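Local coordinates for major pollen allergen Pla l 1 (Plantago lanceolata, PDB 4Z8W), which is a secreted pollen allergen of the Ole e 1 family that binds a zinc ion in the crystal, at residues Lys101-Ser105 and Lys106-Ile110. Residues are numbered along the deposited sequence; the frame is centred on the assembly and turned at random.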
loop_
_atom_site.group_PDB
_atom_site.type_symbol
_atom_site.label_atom_id
_atom_site.label_comp_id
_atom_site.label_asym_id
_atom_site.label_seq_id
_atom_site.Cartn_x
_atom_site.Cartn_y
_atom_site.Cartn_z
ATOM N N LYS A 101 -2.902 0.114 -6.857
ATOM C CA LYS A 101 -3.567 1.139 -7.617
ATOM C C LYS A 101 -4.876 1.510 -6.916
ATOM O O LYS A 101 -5.513 0.697 -6.248
ATOM C CB LYS A 101 -3.888 0.612 -9.046
ATOM C CG LYS A 101 -2.714 0.780 -10.033
ATOM C CD LYS A 101 -1.402 0.396 -9.439
ATOM C CE LYS A 101 -0.332 0.109 -10.498
ATOM N NZ LYS A 101 0.424 -1.032 -9.912
ATOM N N VAL A 102 -5.326 2.707 -7.161
ATOM C CA VAL A 102 -6.600 3.122 -6.630
ATOM C C VAL A 102 -7.296 3.913 -7.715
ATOM O O VAL A 102 -6.649 4.591 -8.530
ATOM C CB VAL A 102 -6.459 3.962 -5.326
ATOM C CG1 VAL A 102 -5.636 5.232 -5.540
ATOM C CG2 VAL A 102 -7.791 4.253 -4.661
ATOM N N ASP A 103 -8.625 3.853 -7.676
ATOM C CA ASP A 103 -9.509 4.601 -8.595
ATOM C C ASP A 103 -10.104 5.783 -7.853
ATOM O O ASP A 103 -10.964 5.618 -6.986
ATOM C CB ASP A 103 -10.620 3.671 -9.115
ATOM C CG ASP A 103 -11.752 4.416 -9.834
ATOM O OD1 ASP A 103 -11.570 5.597 -10.237
ATOM O OD2 ASP A 103 -12.833 3.773 -10.020
ATOM N N LEU A 104 -9.658 6.971 -8.228
ATOM C CA LEU A 104 -10.188 8.221 -7.677
ATOM C C LEU A 104 -10.773 9.052 -8.850
ATOM O O LEU A 104 -10.828 10.304 -8.767
ATOM C CB LEU A 104 -9.099 9.062 -6.950
ATOM C CG LEU A 104 -8.496 8.288 -5.717
ATOM C CD1 LEU A 104 -7.170 8.947 -5.279
ATOM C CD2 LEU A 104 -9.476 8.221 -4.510
ATOM N N SER A 105 -11.200 8.347 -9.914
ATOM C CA SER A 105 -11.700 9.036 -11.140
ATOM C C SER A 105 -13.130 9.531 -10.931
ATOM O O SER A 105 -14.015 8.773 -10.392
ATOM C CB SER A 105 -11.687 8.096 -12.378
ATOM O OG SER A 105 -11.929 8.796 -13.611
ATOM N N LYS A 106 -13.354 10.786 -11.335
ATOM C CA LYS A 106 -14.691 11.363 -11.470
ATOM C C LYS A 106 -15.565 10.637 -12.491
ATOM O O LYS A 106 -16.807 10.651 -12.379
ATOM C CB LYS A 106 -14.536 12.838 -11.889
ATOM C CG LYS A 106 -15.828 13.658 -11.983
ATOM C CD LYS A 106 -15.540 14.925 -12.815
ATOM C CE LYS A 106 -16.809 15.650 -13.275
ATOM N NZ LYS A 106 -17.448 16.317 -12.098
ATOM N N ASN A 107 -14.940 9.966 -13.474
ATOM C CA ASN A 107 -15.670 9.509 -14.649
ATOM C C ASN A 107 -16.415 8.167 -14.604
ATOM O O ASN A 107 -16.617 7.516 -15.638
ATOM C CB ASN A 107 -14.757 9.602 -15.900
ATOM C CG ASN A 107 -13.999 10.897 -15.929
ATOM O OD1 ASN A 107 -14.588 11.956 -15.711
ATOM N ND2 ASN A 107 -12.695 10.828 -16.249
ATOM N N THR A 108 -16.807 7.753 -13.405
ATOM C CA THR A 108 -17.529 6.487 -13.219
ATOM C C THR A 108 -18.870 6.660 -12.505
ATOM O O THR A 108 -19.204 7.748 -12.004
ATOM C CB THR A 108 -16.764 5.537 -12.278
ATOM O OG1 THR A 108 -16.773 6.100 -10.934
ATOM C CG2 THR A 108 -15.324 5.258 -12.771
ATOM N N THR A 109 -19.621 5.562 -12.386
ATOM C CA THR A 109 -20.870 5.612 -11.587
ATOM C C THR A 109 -20.639 5.076 -10.150
ATOM O O THR A 109 -21.604 4.704 -9.463
ATOM C CB THR A 109 -22.000 4.789 -12.294
ATOM O OG1 THR A 109 -21.504 3.476 -12.592
ATOM C CG2 THR A 109 -22.443 5.433 -13.652
ATOM N N ILE A 110 -19.380 4.998 -9.702
ATOM C CA ILE A 110 -19.094 4.582 -8.280
ATOM C C ILE A 110 -19.488 5.726 -7.326
ATOM O O ILE A 110 -18.980 6.857 -7.472
ATOM C CB ILE A 110 -17.594 4.198 -8.003
ATOM C CG1 ILE A 110 -17.034 3.221 -9.052
ATOM C CG2 ILE A 110 -17.406 3.679 -6.539
ATOM C CD1 ILE A 110 -17.911 2.032 -9.419
HETATM O O HOH W 1 -14.512 6.217 -9.672
#
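Lys106 follows directly on Ser105, and here the chain that has just left the edge strand 100-102 starts to bend back on itself in the loop leading to strand 114-123. The Lys106 side chain points away from the preceding residues and touches Tyr70. At Asn107 the turn gains its one direct hydrogen bond between the two halves: Asn107 N gives its hydrogen to Ser105 OG over 3.2 Å, nearly straight at 162°. The serine hydroxyl is placed for this by lying opposite its own backbone N (chi1 -169°), and it also bonds to Glu72; the zinc ion lies about 9 Å from the Ser105 side chain. The Asn107 amide lies beside that hydroxyl, and its side chain touches Glu72 as well.

Thr108 brings the loop back toward Asp103. Its OG1 sits between its backbone N and carbonyl carbon (chi1 68°) and does two jobs: it accepts from Ile110 N at 3.1 Å, forming an ST turn, and it meets a water 2.6 Å away. That water donates to Ser105 O at 2.7 Å and, more weakly, to Asp103 OD2. The methyl CG2 of Thr108 approaches the same OD2 to 4.0 Å, and Ile110 CG1 lies nearby. The other carboxylate oxygen, Asp103 OD1, takes Ser105 N at 2.8 Å almost along its C-O bond, an Asx turn that holds the carboxylate against the chain.

Leu104, whose side chain points away from the loop, is buried against Phe9 and Val11, and Arg115 binds Asp103 O, fastening the base of the loop to the sheets. An Asx turn and an ST turn, bridged by one water, therefore shape this surface bend: its two halves are held by one direct hydrogen bond and that water, with little apolar packing between them.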